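Local coordinates for protein hydroquinone dioxygenase large subunit (Pseudomonas sp., PDB 4ZXA) that probably forms, with a small partner subunit, a metal-dependent hydroquinone 1,2-dioxygenase that opens the ring of hydroquinone, at residues 90-95 with 257-262; 82-87 with 99-104. One frame throughout, in Å; residues are numbered along the deposited sequence.

Contact 1. Residues 90-95 with 257-262. With CD (cadmium ion), chain I; H8N (4-hydroxybenzonitrile), chain J.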
loop_
_atom_site.group_PDB
_atom_site.type_symbol
_atom_site.label_atom_id
_atom_site.label_comp_id
_atom_site.label_asym_id
_atom_site.label_seq_id
_atom_site.Cartn_x
_atom_site.Cartn_y
_atom_site.Cartn_z
ATOM N N GLY E 90 -4.919 3.295 -13.999
ATOM C CA GLY E 90 -6.059 4.166 -13.805
ATOM C C GLY E 90 -6.975 4.311 -15.006
ATOM O O GLY E 90 -6.677 3.842 -16.107
ATOM N N THR E 91 -8.113 4.959 -14.785
ATOM C CA THR E 91 -9.059 5.232 -15.848
ATOM C C THR E 91 -9.442 6.699 -15.855
ATOM O O THR E 91 -9.369 7.383 -14.835
ATOM C CB THR E 91 -10.313 4.368 -15.722
ATOM O OG1 THR E 91 -10.819 4.452 -14.397
ATOM C CG2 THR E 91 -9.981 2.925 -16.005
ATOM N N ARG E 92 -9.829 7.191 -17.019
ATOM C CA ARG E 92 -10.268 8.564 -17.139
ATOM C C ARG E 92 -11.607 8.427 -17.795
ATOM O O ARG E 92 -11.705 7.840 -18.861
ATOM C CB ARG E 92 -9.314 9.354 -18.036
ATOM C CG ARG E 92 -9.223 10.841 -17.717
ATOM C CD ARG E 92 -10.552 11.589 -17.919
ATOM N NE ARG E 92 -10.332 13.038 -17.935
ATOM C CZ ARG E 92 -11.295 13.958 -17.995
ATOM N NH1 ARG E 92 -12.569 13.595 -18.023
ATOM N NH2 ARG E 92 -10.978 15.243 -18.018
ATOM N N ASN E 93 -12.654 8.904 -17.140
ATOM C CA ASN E 93 -13.971 8.801 -17.735
ATOM C C ASN E 93 -14.137 9.938 -18.728
ATOM O O ASN E 93 -13.944 11.110 -18.371
ATOM C CB ASN E 93 -15.076 8.841 -16.677
ATOM C CG ASN E 93 -16.401 8.288 -17.196
ATOM O OD1 ASN E 93 -16.547 8.034 -18.390
ATOM N ND2 ASN E 93 -17.369 8.095 -16.295
ATOM N N TYR E 94 -14.501 9.566 -19.947
ATOM C CA TYR E 94 -14.800 10.505 -21.009
ATOM C C TYR E 94 -16.292 10.502 -21.337
ATOM O O TYR E 94 -16.707 10.973 -22.387
ATOM C CB TYR E 94 -13.899 10.285 -22.223
ATOM C CG TYR E 94 -12.518 10.836 -21.983
ATOM C CD1 TYR E 94 -12.328 12.184 -21.738
ATOM C CD2 TYR E 94 -11.408 10.007 -21.957
ATOM C CE1 TYR E 94 -11.077 12.695 -21.500
ATOM C CE2 TYR E 94 -10.150 10.512 -21.717
ATOM C CZ TYR E 94 -9.993 11.858 -21.490
ATOM O OH TYR E 94 -8.747 12.376 -21.251
ATOM N N TYR E 95 -17.088 9.999 -20.398
ATOM C CA TYR E 95 -18.545 10.033 -20.517
ATOM C C TYR E 95 -19.202 9.411 -21.756
ATOM O O TYR E 95 -19.980 10.055 -22.449
ATOM C CB TYR E 95 -19.016 11.462 -20.263
ATOM C CG TYR E 95 -18.181 12.107 -19.186
ATOM C CD1 TYR E 95 -18.107 11.546 -17.919
ATOM C CD2 TYR E 95 -17.435 13.243 -19.441
ATOM C CE1 TYR E 95 -17.337 12.112 -16.935
ATOM C CE2 TYR E 95 -16.661 13.816 -18.460
ATOM C CZ TYR E 95 -16.617 13.247 -17.208
ATOM O OH TYR E 95 -15.849 13.813 -16.224
ATOM N N GLY E 257 -8.092 12.147 -9.396
ATOM C CA GLY E 257 -7.720 13.371 -10.094
ATOM C C GLY E 257 -8.974 14.081 -10.584
ATOM O O GLY E 257 -9.725 13.529 -11.391
ATOM N N ASN E 258 -9.210 15.289 -10.078
ATOM C CA ASN E 258 -10.461 16.014 -10.323
ATOM C C ASN E 258 -10.625 16.592 -11.743
ATOM O O ASN E 258 -9.642 16.843 -12.428
ATOM C CB ASN E 258 -10.598 17.142 -9.295
ATOM C CG ASN E 258 -11.126 16.662 -7.945
ATOM O OD1 ASN E 258 -11.110 15.468 -7.636
ATOM N ND2 ASN E 258 -11.601 17.604 -7.135
ATOM N N ASP E 259 -11.865 16.816 -12.181
ATOM C CA ASP E 259 -12.096 17.616 -13.390
ATOM C C ASP E 259 -13.249 18.615 -13.232
ATOM O O ASP E 259 -13.732 19.195 -14.212
ATOM C CB ASP E 259 -12.348 16.716 -14.601
ATOM C CG ASP E 259 -13.727 16.093 -14.585
ATOM O OD1 ASP E 259 -14.352 16.042 -13.505
ATOM O OD2 ASP E 259 -14.184 15.654 -15.658
ATOM N N ARG E 260 -13.700 18.775 -11.992
ATOM C CA ARG E 260 -14.686 19.775 -11.612
ATOM C C ARG E 260 -14.406 20.077 -10.151
ATOM O O ARG E 260 -13.697 19.326 -9.508
ATOM C CB ARG E 260 -16.100 19.225 -11.769
ATOM C CG ARG E 260 -16.347 17.912 -11.038
ATOM C CD ARG E 260 -17.530 17.146 -11.635
ATOM N NE ARG E 260 -17.226 16.793 -13.018
ATOM C CZ ARG E 260 -18.130 16.527 -13.958
ATOM N NH1 ARG E 260 -19.425 16.559 -13.664
ATOM N NH2 ARG E 260 -17.730 16.223 -15.196
ATOM N N VAL E 261 -14.939 21.168 -9.623
ATOM C CA VAL E 261 -14.811 21.449 -8.205
ATOM C C VAL E 261 -15.729 20.481 -7.443
ATOM O O VAL E 261 -16.857 20.221 -7.878
ATOM C CB VAL E 261 -15.216 22.911 -7.895
ATOM C CG1 VAL E 261 -15.349 23.129 -6.391
ATOM C CG2 VAL E 261 -14.214 23.894 -8.485
ATOM N N GLU E 262 -15.245 19.940 -6.326
ATOM C CA GLU E 262 -16.075 19.119 -5.445
ATOM C C GLU E 262 -16.250 19.811 -4.107
ATOM O O GLU E 262 -15.362 20.563 -3.688
ATOM C CB GLU E 262 -15.422 17.771 -5.187
ATOM C CG GLU E 262 -15.321 16.899 -6.397
ATOM C CD GLU E 262 -14.289 15.806 -6.232
ATOM O OE1 GLU E 262 -13.422 15.950 -5.338
ATOM O OE2 GLU E 262 -14.351 14.811 -6.983
HETATM CD CD CD I . -12.159 14.053 -6.102
HETATM N NAA H8N J . -13.230 12.304 -4.978
HETATM C CAC H8N J . -13.802 11.638 -4.245
HETATM C CAI H8N J . -14.549 10.802 -3.260
HETATM C CAF H8N J . -14.659 11.264 -1.954
HETATM C CAD H8N J . -15.344 10.511 -1.005
HETATM C CAH H8N J . -15.903 9.308 -1.405
HETATM O OAB H8N J . -16.569 8.553 -0.477
HETATM C CAE H8N J . -15.794 8.843 -2.711
HETATM C CAG H8N J . -15.112 9.601 -3.650
HETATM O O HOH W 1 -13.581 16.917 -18.043
#

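Contact 2. Residues 82-87 with 99-104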
loop_
_atom_site.group_PDB
_atom_site.type_symbol
_atom_site.label_atom_id
_atom_site.label_comp_id
_atom_site.label_asym_id
_atom_site.label_seq_id
_atom_site.Cartn_x
_atom_site.Cartn_y
_atom_site.Cartn_z
ATOM N N TRP E 82 -9.953 11.386 -13.266
ATOM C CA TRP E 82 -9.036 10.253 -13.230
ATOM C C TRP E 82 -9.181 9.446 -11.943
ATOM O O TRP E 82 -8.959 9.964 -10.845
ATOM C CB TRP E 82 -7.585 10.719 -13.344
ATOM C CG TRP E 82 -7.216 11.401 -14.622
ATOM C CD1 TRP E 82 -6.399 10.918 -15.608
ATOM C CD2 TRP E 82 -7.614 12.716 -15.047
ATOM N NE1 TRP E 82 -6.277 11.841 -16.622
ATOM C CE2 TRP E 82 -7.014 12.954 -16.298
ATOM C CE3 TRP E 82 -8.428 13.707 -14.488
ATOM C CZ2 TRP E 82 -7.203 14.152 -17.007
ATOM C CZ3 TRP E 82 -8.615 14.894 -15.198
ATOM C CH2 TRP E 82 -8.003 15.104 -16.438
ATOM N N VAL E 83 -9.537 8.174 -12.085
ATOM C CA VAL E 83 -9.606 7.262 -10.958
ATOM C C VAL E 83 -8.348 6.375 -10.968
ATOM O O VAL E 83 -8.187 5.514 -11.833
ATOM C CB VAL E 83 -10.858 6.403 -11.063
ATOM C CG1 VAL E 83 -10.928 5.413 -9.911
ATOM C CG2 VAL E 83 -12.119 7.289 -11.131
ATOM N N ASN E 84 -7.443 6.608 -10.023
ATOM C CA ASN E 84 -6.181 5.898 -10.016
ATOM C C ASN E 84 -6.172 4.762 -9.007
ATOM O O ASN E 84 -6.450 4.974 -7.812
ATOM C CB ASN E 84 -5.026 6.846 -9.740
ATOM C CG ASN E 84 -4.898 7.925 -10.795
ATOM O OD1 ASN E 84 -5.376 9.045 -10.612
ATOM N ND2 ASN E 84 -4.242 7.600 -11.893
ATOM N N PHE E 85 -5.877 3.558 -9.510
ATOM C CA PHE E 85 -5.818 2.355 -8.696
ATOM C C PHE E 85 -4.568 2.471 -7.871
ATOM O O PHE E 85 -4.511 2.035 -6.735
ATOM C CB PHE E 85 -5.698 1.126 -9.584
ATOM C CG PHE E 85 -6.992 0.675 -10.178
ATOM C CD1 PHE E 85 -7.937 1.593 -10.599
ATOM C CD2 PHE E 85 -7.254 -0.680 -10.331
ATOM C CE1 PHE E 85 -9.143 1.172 -11.165
ATOM C CE2 PHE E 85 -8.445 -1.120 -10.883
ATOM C CZ PHE E 85 -9.400 -0.186 -11.312
ATOM N N ASP E 86 -3.551 3.049 -8.490
ATOM C CA ASP E 86 -2.278 3.315 -7.849
ATOM C C ASP E 86 -1.513 4.213 -8.808
ATOM O O ASP E 86 -2.078 4.700 -9.778
ATOM C CB ASP E 86 -1.518 2.023 -7.483
ATOM C CG ASP E 86 -0.904 1.311 -8.695
ATOM O OD1 ASP E 86 -0.967 1.831 -9.838
ATOM O OD2 ASP E 86 -0.330 0.219 -8.493
ATOM N N HIS E 87 -0.235 4.449 -8.550
ATOM C CA HIS E 87 0.496 5.444 -9.326
ATOM C C HIS E 87 0.843 5.003 -10.749
ATOM O O HIS E 87 1.513 5.729 -11.484
ATOM C CB HIS E 87 1.738 5.916 -8.567
ATOM C CG HIS E 87 1.417 6.689 -7.328
ATOM N ND1 HIS E 87 1.215 6.086 -6.106
ATOM C CD2 HIS E 87 1.239 8.017 -7.130
ATOM C CE1 HIS E 87 0.936 7.011 -5.204
ATOM N NE2 HIS E 87 0.948 8.190 -5.799
ATOM N N ASP E 99 -10.850 5.854 -21.026
ATOM C CA ASP E 99 -9.449 5.492 -21.201
ATOM C C ASP E 99 -8.991 4.554 -20.088
ATOM O O ASP E 99 -9.210 4.829 -18.917
ATOM C CB ASP E 99 -8.564 6.738 -21.177
ATOM C CG ASP E 99 -8.442 7.398 -22.533
ATOM O OD1 ASP E 99 -9.146 6.960 -23.462
ATOM O OD2 ASP E 99 -7.655 8.363 -22.674
ATOM N N LEU E 100 -8.354 3.443 -20.456
ATOM C CA LEU E 100 -7.571 2.667 -19.492
ATOM C C LEU E 100 -6.111 2.947 -19.772
ATOM O O LEU E 100 -5.659 2.791 -20.905
ATOM C CB LEU E 100 -7.838 1.170 -19.609
ATOM C CG LEU E 100 -7.035 0.299 -18.647
ATOM C CD1 LEU E 100 -7.225 0.739 -17.197
ATOM C CD2 LEU E 100 -7.454 -1.145 -18.793
ATOM N N TYR E 101 -5.379 3.369 -18.746
ATOM C CA TYR E 101 -3.974 3.724 -18.907
ATOM C C TYR E 101 -3.053 3.079 -17.880
ATOM O O TYR E 101 -3.469 2.737 -16.774
ATOM C CB TYR E 101 -3.793 5.238 -18.862
ATOM C CG TYR E 101 -4.327 5.895 -17.597
ATOM C CD1 TYR E 101 -5.594 6.467 -17.576
ATOM C CD2 TYR E 101 -3.560 5.962 -16.440
ATOM C CE1 TYR E 101 -6.084 7.082 -16.450
ATOM C CE2 TYR E 101 -4.047 6.578 -15.291
ATOM C CZ TYR E 101 -5.312 7.130 -15.309
ATOM O OH TYR E 101 -5.820 7.735 -14.190
ATOM N N ALA E 102 -1.789 2.927 -18.264
ATOM C CA ALA E 102 -0.749 2.402 -17.386
ATOM C C ALA E 102 0.455 3.307 -17.487
ATOM O O ALA E 102 1.158 3.285 -18.495
ATOM C CB ALA E 102 -0.362 0.970 -17.780
ATOM N N GLY E 103 0.693 4.099 -16.446
ATOM C CA GLY E 103 1.856 4.962 -16.382
ATOM C C GLY E 103 1.694 6.252 -17.164
ATOM O O GLY E 103 2.552 7.125 -17.150
ATOM N N THR E 104 0.582 6.387 -17.860
ATOM C CA THR E 104 0.431 7.527 -18.745
ATOM C C THR E 104 0.463 8.835 -17.970
ATOM O O THR E 104 0.986 9.839 -18.445
ATOM C CB THR E 104 -0.855 7.421 -19.559
ATOM O OG1 THR E 104 -0.733 6.320 -20.460
ATOM C CG2 THR E 104 -1.103 8.712 -20.347
#

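Contact 1. Residues 90-95 with 257-262
Tyr95 and Asp259 meet at the phenol hydroxyl and one carboxylate oxygen. Tyr95 OH donates a hydrogen bond to Asp259 OD2, 2.5 Å away, on the syn side of the carboxylate. OD2 lies near the plane of the tyrosine ring, at its edge. Arg92 NH1 forms a long salt bridge to the same OD2 at 3.5 Å; its guanidinium stands almost square to the carboxylate, with the planes 81° apart. A water bridges the pair as well, accepting from Arg92 NH2 and donating to Asp259 OD2. The other carboxylate oxygen, Asp259 OD1, is taken by Arg260 NE at 3.0 Å, from above the carboxylate plane. Two arginines therefore share one aspartate, which would be expected to keep it ionised.

Further out, Arg92 NH1 also donates to Asn93 O at 2.9 Å, in its guanidinium plane, which helps fix the end of a chain bent at chi2 (-63°). Asn93 OD1 accepts from Tyr95 N and closes an Asx turn. Asn258 OD1, Glu262 through both carboxylate oxygens, His256 and His303 bind the cadmium ion. The salt-bridge network ties strand 89-93 to the loop carrying two metal ligands of a cupin site, where the nitrile nitrogen of 4-hydroxybenzonitrile also coordinates the ion.

Contact 2. Residues 82-87 with 99-104
Tyr101 reaches across from strand 97-102 and puts its hydroxyl between the side chains of Trp82 and Asn84. Its first torsion, chi1 57°, sets CG between the backbone N and the carbonyl carbon and aims the ring at strand 82-84. The side chain of Trp82 runs at about a right angle to that of Tyr101. Tyr101 OH lies 3.5 Å from Trp82 CD1, at the edge of the indole and near its plane. The rings also touch at one carbon pair, Trp82 CD1 and Tyr101 CE1, 3.9 Å apart. They meet obliquely, with the planes of the tyrosine ring and the five-membered ring 59° apart. Asn84 likewise runs across the direction of Tyr101. Its amide comes to the hydroxyl end of the phenol, near the ring plane, and is steeply tilted to the ring.

The two strands run in the same general direction, at 44°, and their axes come no closer than 9.5 Å. This is the spacing of next-but-one strands. Strand 89-93 lies between them and is antiparallel to both, so the three form a beta meander. The nearest CA pairs are Trp82 with Asp99, Val83 with Leu100 and Asn84 with Tyr101. Tyr101 passes over Gly90 of the middle strand, which has no side chain there, with its OH 3.6 Å from Gly90 CA.

Phe105 meets both aromatic residues edge to face, and Arg92 of the middle strand makes a cation-pi contact with Trp82. Val83 packs against Asp73 of helix 63-75, and its side chain is about 8 Å from the bound 4-hydroxybenzonitrile at the nearest atoms.

How the contacts relate
Contact 1 lies at the surface and contact 2 is buried. Their centres are 11 Å apart, and both reach the same antiparallel sheet, contact 1 by residues 90-93 and Gly257. Backbone pairing joins them: Thr91 O to Val83 N at 2.9 Å, and Trp82 O to Gly257 N at 2.8 Å. Both are probable hydrogen bonds. Contact 1 is made by charges, a phenol hydroxyl and a water in and around the metal loop. Contact 2 is an indole and an amide gathered round one tyrosine hydroxyl, with no charged group among the three. Arg92 takes part in both settings, with its CG packed against Trp82 NE1 and its guanidinium directed to Asp259.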